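Local coordinates for uncharacterized hypothetical protein (Bacteroides uniformis, PDB 4EIU), which is of unknown function but belongs to the DUF3823 family, with an N-terminal domain of the transthyretin clan joined to a second beta-rich region, at residues A[90-95]-A[150-155]; A[78-83]-A[142-147]. All blocks are in the same frame, centred on the assembly; numbering follows the deposited sequence.

Contact 1 of 2, residues A[90-95]-A[150-155]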
# COMPACT_ATOMS: atom_id res chain seq x y z
N THR A 90 19.26 -16.93 -0.89
CA THR A 90 20.38 -16.12 -1.36
C THR A 90 19.93 -14.75 -1.80
O THR A 90 19.02 -14.59 -2.63
CB THR A 90 21.13 -16.79 -2.52
OG1 THR A 90 21.56 -18.10 -2.14
CG2 THR A 90 22.38 -15.93 -2.94
N LEU A 91 20.56 -13.74 -1.24
CA LEU A 91 20.23 -12.37 -1.61
C LEU A 91 20.69 -12.02 -3.04
O LEU A 91 21.84 -12.24 -3.41
CB LEU A 91 20.87 -11.38 -0.63
CG LEU A 91 20.37 -9.94 -0.59
CD1 LEU A 91 18.92 -9.88 -0.16
CD2 LEU A 91 21.29 -9.07 0.32
N LEU A 92 19.78 -11.43 -3.79
CA LEU A 92 19.95 -11.03 -5.19
C LEU A 92 20.02 -9.50 -5.35
O LEU A 92 20.79 -9.01 -6.13
CB LEU A 92 18.75 -11.55 -6.03
CG LEU A 92 18.47 -13.05 -5.97
CD1 LEU A 92 17.33 -13.30 -6.98
CD2 LEU A 92 19.77 -13.86 -6.27
N HIS A 93 19.24 -8.78 -4.59
CA HIS A 93 19.17 -7.32 -4.67
C HIS A 93 18.83 -6.74 -3.36
O HIS A 93 17.91 -7.21 -2.65
CB HIS A 93 18.10 -6.91 -5.72
CG HIS A 93 18.07 -5.43 -5.96
ND1 HIS A 93 17.14 -4.61 -5.39
CD2 HIS A 93 18.98 -4.61 -6.62
CE1 HIS A 93 17.43 -3.33 -5.74
NE2 HIS A 93 18.56 -3.33 -6.47
N ASP A 94 19.52 -5.69 -2.97
CA ASP A 94 19.14 -5.00 -1.73
C ASP A 94 19.01 -3.50 -2.04
O ASP A 94 20.01 -2.82 -2.14
CB ASP A 94 20.17 -5.26 -0.67
CG ASP A 94 19.82 -4.67 0.66
OD1 ASP A 94 18.82 -3.93 0.78
OD2 ASP A 94 20.63 -4.90 1.60
N GLY A 95 17.78 -3.05 -2.20
CA GLY A 95 17.44 -1.65 -2.49
C GLY A 95 16.98 -0.87 -1.27
O GLY A 95 16.40 0.18 -1.42
N GLN A 150 10.62 -12.89 -11.05
CA GLN A 150 10.93 -14.26 -11.56
C GLN A 150 12.27 -14.81 -11.06
O GLN A 150 12.31 -15.97 -10.63
CB GLN A 150 10.78 -14.35 -13.07
CG GLN A 150 10.89 -15.73 -13.72
CD GLN A 150 10.50 -15.72 -15.21
OE1 GLN A 150 10.58 -14.67 -15.87
NE2 GLN A 150 10.11 -16.89 -15.77
N PRO A 151 13.35 -13.95 -10.98
CA PRO A 151 14.65 -14.54 -10.54
C PRO A 151 14.67 -15.04 -9.11
O PRO A 151 15.54 -15.79 -8.73
CB PRO A 151 15.66 -13.39 -10.73
CG PRO A 151 15.07 -12.57 -11.85
CD PRO A 151 13.55 -12.63 -11.62
N MSE A 152 13.66 -14.69 -8.31
CA MSE A 152 13.66 -15.17 -6.97
C MSE A 152 13.27 -16.65 -6.89
O MSE A 152 13.49 -17.30 -5.85
CB MSE A 152 12.79 -14.32 -6.07
CG MSE A 152 13.33 -12.96 -5.79
SE MSE A 152 12.27 -12.13 -4.42
CE MSE A 152 11.17 -11.19 -5.49
N GLY A 153 12.69 -17.20 -7.96
CA GLY A 153 12.28 -18.60 -7.95
C GLY A 153 10.81 -18.74 -7.53
O GLY A 153 10.20 -17.82 -7.06
N ASN A 154 10.29 -19.93 -7.70
CA ASN A 154 8.89 -20.21 -7.47
C ASN A 154 7.99 -19.16 -8.19
O ASN A 154 7.03 -18.67 -7.67
CB ASN A 154 8.63 -20.29 -5.98
CG ASN A 154 7.24 -20.84 -5.67
OD1 ASN A 154 6.61 -20.37 -4.74
ND2 ASN A 154 6.74 -21.73 -6.49
N TRP A 155 8.39 -18.77 -9.40
CA TRP A 155 7.62 -17.84 -10.20
C TRP A 155 6.29 -18.45 -10.59
O TRP A 155 6.21 -19.67 -10.93
CB TRP A 155 8.41 -17.39 -11.45
CG TRP A 155 7.55 -16.59 -12.38
CD1 TRP A 155 7.00 -17.01 -13.54
CD2 TRP A 155 6.98 -15.26 -12.15
NE1 TRP A 155 6.19 -16.06 -14.09
CE2 TRP A 155 6.15 -14.98 -13.31
CE3 TRP A 155 7.13 -14.30 -11.18
CZ2 TRP A 155 5.46 -13.79 -13.45
CZ3 TRP A 155 6.45 -13.08 -11.35
CH2 TRP A 155 5.65 -12.84 -12.45

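Contact 2 of 2, residues A[78-83]-A[142-147]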
# COMPACT_ATOMS: atom_id res chain seq x y z
N PRO A 78 2.80 -2.36 -0.86
CA PRO A 78 2.13 -2.74 -2.12
C PRO A 78 2.94 -2.28 -3.34
O PRO A 78 2.49 -1.50 -4.16
CB PRO A 78 0.78 -2.03 -2.01
CG PRO A 78 1.13 -0.74 -1.32
CD PRO A 78 2.15 -1.17 -0.28
N PHE A 79 4.15 -2.82 -3.40
CA PHE A 79 5.15 -2.48 -4.40
C PHE A 79 6.20 -3.60 -4.50
O PHE A 79 6.40 -4.39 -3.57
CB PHE A 79 5.77 -1.09 -4.16
CG PHE A 79 6.30 -0.86 -2.76
CD1 PHE A 79 7.51 -1.39 -2.36
CD2 PHE A 79 5.57 -0.06 -1.86
CE1 PHE A 79 8.01 -1.10 -1.08
CE2 PHE A 79 6.05 0.20 -0.57
CZ PHE A 79 7.26 -0.33 -0.20
N ILE A 80 6.89 -3.62 -5.63
CA ILE A 80 7.89 -4.63 -5.90
C ILE A 80 8.86 -4.66 -4.74
O ILE A 80 9.36 -3.60 -4.33
CB ILE A 80 8.66 -4.37 -7.22
CG1 ILE A 80 7.72 -4.61 -8.41
CG2 ILE A 80 9.87 -5.32 -7.33
CD1 ILE A 80 8.38 -4.45 -9.77
N PRO A 81 9.10 -5.83 -4.17
CA PRO A 81 10.09 -5.85 -3.06
C PRO A 81 11.44 -5.25 -3.42
O PRO A 81 12.00 -5.56 -4.51
CB PRO A 81 10.24 -7.33 -2.76
CG PRO A 81 8.95 -7.94 -3.21
CD PRO A 81 8.52 -7.16 -4.42
N LEU A 82 11.94 -4.40 -2.52
CA LEU A 82 13.23 -3.75 -2.66
C LEU A 82 14.36 -4.65 -2.22
O LEU A 82 15.49 -4.49 -2.65
CB LEU A 82 13.24 -2.45 -1.79
CG LEU A 82 12.21 -1.39 -2.25
CD1 LEU A 82 12.30 -0.19 -1.26
CD2 LEU A 82 12.42 -0.96 -3.71
N VAL A 83 14.08 -5.58 -1.29
CA VAL A 83 15.06 -6.52 -0.83
C VAL A 83 14.63 -7.88 -1.34
O VAL A 83 13.61 -8.41 -0.91
CB VAL A 83 15.21 -6.49 0.71
CG1 VAL A 83 16.33 -7.46 1.18
CG2 VAL A 83 15.50 -5.06 1.18
N ASP A 142 3.98 -5.22 -16.30
CA ASP A 142 4.09 -6.67 -16.09
C ASP A 142 5.52 -7.20 -16.44
O ASP A 142 6.01 -8.08 -15.74
CB ASP A 142 3.03 -7.42 -16.93
CG ASP A 142 1.59 -7.18 -16.42
OD1 ASP A 142 1.39 -6.45 -15.41
OD2 ASP A 142 0.65 -7.75 -17.01
N GLU A 143 6.18 -6.59 -17.44
CA GLU A 143 7.53 -7.01 -17.90
C GLU A 143 8.54 -6.76 -16.81
O GLU A 143 9.33 -7.64 -16.51
CB GLU A 143 7.97 -6.25 -19.17
N VAL A 144 8.50 -5.56 -16.21
CA VAL A 144 9.38 -5.20 -15.07
C VAL A 144 9.08 -6.05 -13.85
O VAL A 144 10.00 -6.50 -13.18
CB VAL A 144 9.34 -3.67 -14.78
CG1 VAL A 144 10.05 -3.35 -13.47
CG2 VAL A 144 9.93 -2.88 -16.01
N PHE A 145 7.80 -6.23 -13.53
CA PHE A 145 7.43 -7.11 -12.42
C PHE A 145 8.05 -8.46 -12.58
O PHE A 145 8.80 -8.91 -11.70
CB PHE A 145 5.93 -7.19 -12.33
CG PHE A 145 5.39 -7.95 -11.16
CD1 PHE A 145 5.37 -9.33 -11.17
CD2 PHE A 145 4.84 -7.29 -10.06
CE1 PHE A 145 4.80 -10.04 -10.12
CE2 PHE A 145 4.28 -7.99 -8.99
CZ PHE A 145 4.25 -9.38 -9.03
N ARG A 146 7.82 -9.10 -13.74
CA ARG A 146 8.46 -10.38 -13.97
C ARG A 146 10.00 -10.33 -13.95
O ARG A 146 10.65 -11.20 -13.39
CB ARG A 146 8.01 -10.98 -15.30
CG ARG A 146 8.57 -12.38 -15.48
CD ARG A 146 7.80 -13.16 -16.54
NE ARG A 146 7.97 -12.49 -17.83
CZ ARG A 146 7.61 -13.00 -18.99
NH1 ARG A 146 7.07 -14.21 -19.05
NH2 ARG A 146 7.83 -12.32 -20.11
N GLU A 147 10.59 -9.34 -14.62
CA GLU A 147 12.06 -9.22 -14.64
C GLU A 147 12.65 -9.19 -13.21
O GLU A 147 13.67 -9.80 -12.95
CB GLU A 147 12.49 -7.93 -15.39
CG GLU A 147 13.93 -7.49 -15.09
CD GLU A 147 14.25 -6.00 -15.37
OE1 GLU A 147 13.38 -5.11 -15.33
OE2 GLU A 147 15.44 -5.71 -15.60

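Contact 1 of 2, residues A[90-95]-A[150-155]
A classic beta bulge at the start of strand 91-101, where Leu-92 and His-93 both face Arg-84 of edge strand 83-85, presents Leu-92 to the turn that follows helix 142-149. Leu-92 meets Pro-151 and Met-152, the latter a selenomethionine, and one methyl does all the touching. The CB of Leu-92 points toward the turn, and with CG beside the backbone N and anti to the carbonyl carbon (chi1 -55°) the extended side chain pushes CD1 forward. CD1 comes 3.5 Å from the carbonyl O of Pro-151, a van der Waals approach to the peptide group. Further contact comes from the pyrrolidine ring, whose CB lies 4.1 Å from Leu-92 CD1, and from Met-152, whose CG lies 4.2 Å from the same methyl. Thus CD1 rests against the Pro-151 to Met-152 link, with an apolar carbon from each residue beside it. The turn has its own brace, a backbone hydrogen bond of 3.0 Å from Gly-153 N to Gln-150 O that closes the 3-10 segment. Apart from this contact, the Met-152 side chain, bent at chi3, packs on Arg-84 and Tyr-227; a bound di(hydroxyethyl)ether, probably from the crystallisation liquor, lies about 4 Å from it. Leu-92 and His-93 both pair through their backbones with Arg-84. The contact is small, burying 92 Å² in all; Leu-92 and Pro-151 are exposed, Met-152 is buried. Being purely van der Waals, it sets proximity between strand 91-101 and the turn but little direction, whereas the backbone bonds of the bulge fix where Leu-92 starts.

Contact 2 of 2, residues A[78-83]-A[142-147]
Ile-80 lays the end of its side chain against helix 142-149, its CD1 lying over the backbone of Phe-145 at 3.9 Å from that residue's CA. Although the CB of Ile-80 does not point at the helix, CG1 sits beside the backbone N and anti to the carbonyl carbon (chi1 -70°), and the extended second torsion (-177°) carries CD1 across to it. Two neighbouring helix residues receive the branch. Val-144 offers CG1, 4.2 Å from Ile-80 CD1, while Phe-145 offers its ring, with CD2 4.3 Å from Ile-80 CG1; the methylene approaches that ring obliquely. The methyl CD1 thus lies against the helix backbone and the valine, while the methylene CG1 is the part that meets the ring. Within the helix, Arg-146 N bonds to Asp-142 O at 2.9 Å and Glu-147 N to Glu-143 O at 2.8 Å, so Val-144 and Phe-145 project from regular helical turns. The Phe-145 side chain also touches Leu-160, and its ring is set edge-to-face with that of Tyr-227; the backbone of Ile-80 is bonded to Gln-112. The contact thus joins the loop between strands 69-76 and 83-85 of the N-terminal domain to the chain's one helix. Buried and wholly apolar across the two segments, it is probably favoured by the exclusion of water from Ile-80 and Phe-145, with no polar group of either side chain left to satisfy.

Contacts 1 and 2 lie with their centres 10 Å apart, on the same side of the chain's centre, and their segments alternate along the chain. Both set the N-terminal domain against helix 142-149 or the turn that follows it. They touch at two places. Leu-82 O accepts probable hydrogen bonds from Gly-95 N at 2.7 Å and from His-93 ND1 at 3.2 Å, tying 78-83 to 90-95. Separately, Trp-155 CZ3 packs 3.7 Å from Phe-145 CE1, joining 150-155 to the helix. Tyr-227 is a shared neighbour, reached by Met-152 and Phe-145. No active site is known for this protein, and the ether beside Met-152 in contact 1 does not by itself mark one.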